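Local coordinates for beta-hexosaminidase Amuc_2018 (Akkermansia muciniphila, PDB 6JEA), which hydrolyses terminal non-reducing N-acetylhexosamine residues, releasing N-acetylglucosamine from terminally unbranched N-glycans and chitobiose as a family 20 glycoside hydrolase, at residues F306-N311 and I333-K338. Sequence-based numbering, arbitrary orientation.
Sequences FWYEGN and IEKTKK. With NAG (2-acetamido-2-deoxy-beta-D-glucopyranose), chain B.
Tyr308 and Thr336 form the close-packed, buried half of this contact. Methyl CG2 of Thr336 sits over one face of the Tyr308 ring, 4.2 Å from the ring centroid and 18° off the normal, the geometry of a CH-pi contact. It lies toward the rim, its nearest ring atom being Tyr308 CZ, while on the opposite face the backbone N of Gly310 stands above the ring centre. With CG anti to the backbone N (chi1 -169°), the ring of Tyr308 reaches out to the helix; Val321 of the intervening strand also touches both Tyr308 and Thr336. Lys335 CB meets the ring edge, 3.5 Å from Tyr308 OH, while its CE touches the same oxygen (3.6 Å) from the other side of the ring plane. In the TIM barrel of this glycosidase, strand 303-307 runs parallel to strand 320-323, and helix 329-339 packs outside them. Strand 303-307 also delivers Trp307 inward, where Trp307 CD1 meets methyl C8 of NAG at 3.6 Å. The outer half is the solvent side: Lys335 and Gly310 are partly exposed, Asn311 is exposed, and what crosses here is one weak hydrogen bond, Lys335 NZ to Gly310 O at 2.9 Å, reached through a bend at chi3 (60°). An alanine at Lys335 is likely to leave Gly310 O without this donor and Tyr308 OH without the CE methylene packed against it, though CB would remain.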
loop_
_atom_site.group_PDB
_atom_site.type_symbol
_atom_site.label_atom_id
_atom_site.label_comp_id
_atom_site.label_asym_id
_atom_site.label_seq_id
_atom_site.Cartn_x
_atom_site.Cartn_y
_atom_site.Cartn_z
ATOM N N PHE A 306 -0.395 11.684 4.188
ATOM C CA PHE A 306 -1.124 11.547 5.447
ATOM C C PHE A 306 -2.348 10.657 5.288
ATOM O O PHE A 306 -2.943 10.579 4.213
ATOM C CB PHE A 306 -1.592 12.905 5.995
ATOM C CG PHE A 306 -0.485 13.893 6.215
ATOM C CD1 PHE A 306 -0.086 14.743 5.198
ATOM C CD2 PHE A 306 0.137 13.993 7.447
ATOM C CE1 PHE A 306 0.925 15.666 5.400
ATOM C CE2 PHE A 306 1.150 14.912 7.653
ATOM C CZ PHE A 306 1.544 15.749 6.628
ATOM N N TRP A 307 -2.721 9.986 6.378
ATOM C CA TRP A 307 -4.082 9.486 6.515
ATOM C C TRP A 307 -4.999 10.679 6.760
ATOM O O TRP A 307 -4.785 11.443 7.706
ATOM C CB TRP A 307 -4.189 8.483 7.663
ATOM C CG TRP A 307 -3.304 7.276 7.524
ATOM C CD1 TRP A 307 -2.241 6.948 8.315
ATOM C CD2 TRP A 307 -3.408 6.235 6.539
ATOM N NE1 TRP A 307 -1.675 5.772 7.885
ATOM C CE2 TRP A 307 -2.372 5.313 6.797
ATOM C CE3 TRP A 307 -4.272 5.995 5.466
ATOM C CZ2 TRP A 307 -2.178 4.169 6.019
ATOM C CZ3 TRP A 307 -4.080 4.858 4.696
ATOM C CH2 TRP A 307 -3.041 3.960 4.977
ATOM N N TYR A 308 -6.007 10.850 5.911
ATOM C CA TYR A 308 -6.776 12.088 5.919
ATOM C C TYR A 308 -7.577 12.237 7.207
ATOM O O TYR A 308 -8.215 11.288 7.674
ATOM C CB TYR A 308 -7.710 12.140 4.713
ATOM C CG TYR A 308 -8.354 13.491 4.491
ATOM C CD1 TYR A 308 -7.592 14.653 4.488
ATOM C CD2 TYR A 308 -9.721 13.603 4.267
ATOM C CE1 TYR A 308 -8.173 15.890 4.276
ATOM C CE2 TYR A 308 -10.312 14.839 4.054
ATOM C CZ TYR A 308 -9.532 15.977 4.060
ATOM O OH TYR A 308 -10.114 17.205 3.848
ATOM N N GLU A 309 -7.527 13.436 7.784
ATOM C CA GLU A 309 -8.422 13.846 8.860
ATOM C C GLU A 309 -9.084 15.145 8.429
ATOM O O GLU A 309 -8.392 16.135 8.168
ATOM C CB GLU A 309 -7.675 14.031 10.187
ATOM C CG GLU A 309 -7.098 12.752 10.792
ATOM C CD GLU A 309 -8.159 11.816 11.358
ATOM O OE1 GLU A 309 -9.366 12.103 11.208
ATOM O OE2 GLU A 309 -7.782 10.787 11.960
ATOM N N GLY A 310 -10.416 15.136 8.354
ATOM C CA GLY A 310 -11.127 16.264 7.766
ATOM C C GLY A 310 -10.826 17.585 8.449
ATOM O O GLY A 310 -10.459 18.566 7.798
ATOM N N ASN A 311 -10.980 17.629 9.770
ATOM C CA ASN A 311 -10.768 18.874 10.499
ATOM C C ASN A 311 -9.445 18.856 11.254
ATOM O O ASN A 311 -9.402 19.151 12.453
ATOM C CB ASN A 311 -11.933 19.138 11.457
ATOM C CG ASN A 311 -12.451 17.872 12.113
ATOM O OD1 ASN A 311 -13.327 17.193 11.573
ATOM N ND2 ASN A 311 -11.916 17.551 13.288
ATOM N N ILE A 333 -13.379 13.220 -1.045
ATOM C CA ILE A 333 -13.148 13.693 -2.409
ATOM C C ILE A 333 -13.467 15.179 -2.514
ATOM O O ILE A 333 -12.641 15.987 -2.962
ATOM C CB ILE A 333 -13.979 12.869 -3.410
ATOM C CG1 ILE A 333 -13.464 11.432 -3.488
ATOM C CG2 ILE A 333 -13.952 13.520 -4.783
ATOM C CD1 ILE A 333 -14.299 10.531 -4.368
ATOM N N GLU A 334 -14.667 15.563 -2.077
ATOM C CA GLU A 334 -15.088 16.952 -2.236
ATOM C C GLU A 334 -14.289 17.890 -1.333
ATOM O O GLU A 334 -13.936 19.004 -1.744
ATOM C CB GLU A 334 -16.591 17.068 -1.986
ATOM C CG GLU A 334 -17.408 16.247 -2.981
ATOM C CD GLU A 334 -18.893 16.552 -2.939
ATOM O OE1 GLU A 334 -19.308 17.400 -2.121
ATOM O OE2 GLU A 334 -19.645 15.943 -3.730
ATOM N N LYS A 335 -13.960 17.451 -0.113
ATOM C CA LYS A 335 -13.174 18.298 0.780
ATOM C C LYS A 335 -11.768 18.519 0.242
ATOM O O LYS A 335 -11.245 19.637 0.306
ATOM C CB LYS A 335 -13.115 17.691 2.180
ATOM C CG LYS A 335 -14.398 17.822 2.975
ATOM C CD LYS A 335 -14.127 17.668 4.460
ATOM C CE LYS A 335 -13.151 18.730 4.941
ATOM N NZ LYS A 335 -12.983 18.706 6.420
ATOM N N THR A 336 -11.133 17.469 -0.287
ATOM C CA THR A 336 -9.797 17.632 -0.843
ATOM C C THR A 336 -9.825 18.502 -2.091
ATOM O O THR A 336 -8.898 19.286 -2.323
ATOM C CB THR A 336 -9.171 16.271 -1.153
ATOM O OG1 THR A 336 -10.084 15.482 -1.927
ATOM C CG2 THR A 336 -8.828 15.537 0.135
ATOM N N LYS A 337 -10.883 18.388 -2.904
ATOM C CA LYS A 337 -10.990 19.272 -4.062
ATOM C C LYS A 337 -11.129 20.724 -3.627
ATOM O O LYS A 337 -10.545 21.623 -4.245
ATOM C CB LYS A 337 -12.165 18.864 -4.947
ATOM C CG LYS A 337 -12.218 19.633 -6.263
ATOM C CD LYS A 337 -13.303 19.104 -7.189
ATOM C CE LYS A 337 -13.341 19.884 -8.494
ATOM N NZ LYS A 337 -13.618 21.330 -8.271
ATOM N N LYS A 338 -11.891 20.973 -2.558
ATOM C CA LYS A 338 -11.996 22.333 -2.038
ATOM C C LYS A 338 -10.657 22.831 -1.505
ATOM O O LYS A 338 -10.256 23.970 -1.775
ATOM C CB LYS A 338 -13.060 22.400 -0.943
ATOM C CG LYS A 338 -14.481 22.153 -1.423
ATOM C CD LYS A 338 -15.488 22.414 -0.308
ATOM C CE LYS A 338 -15.152 21.613 0.946
ATOM N NZ LYS A 338 -16.125 21.855 2.050
HETATM C C1 NAG B . -6.719 1.216 10.404
HETATM C C2 NAG B . -5.621 1.723 11.343
HETATM C C3 NAG B . -4.562 0.643 11.569
HETATM C C4 NAG B . -5.202 -0.679 11.970
HETATM C C5 NAG B . -6.286 -1.057 10.970
HETATM C C6 NAG B . -7.029 -2.316 11.343
HETATM C C7 NAG B . -5.180 4.141 11.327
HETATM C C8 NAG B . -4.470 5.260 10.630
HETATM N N2 NAG B . -5.005 2.924 10.804
HETATM O O1 NAG B . -7.726 2.169 10.313
HETATM O O3 NAG B . -3.671 1.077 12.590
HETATM O O4 NAG B . -4.219 -1.708 11.995
HETATM O O5 NAG B . -7.254 -0.003 10.904
HETATM O O6 NAG B . -7.992 -2.654 10.354
HETATM O O7 NAG B . -5.879 4.330 12.317
#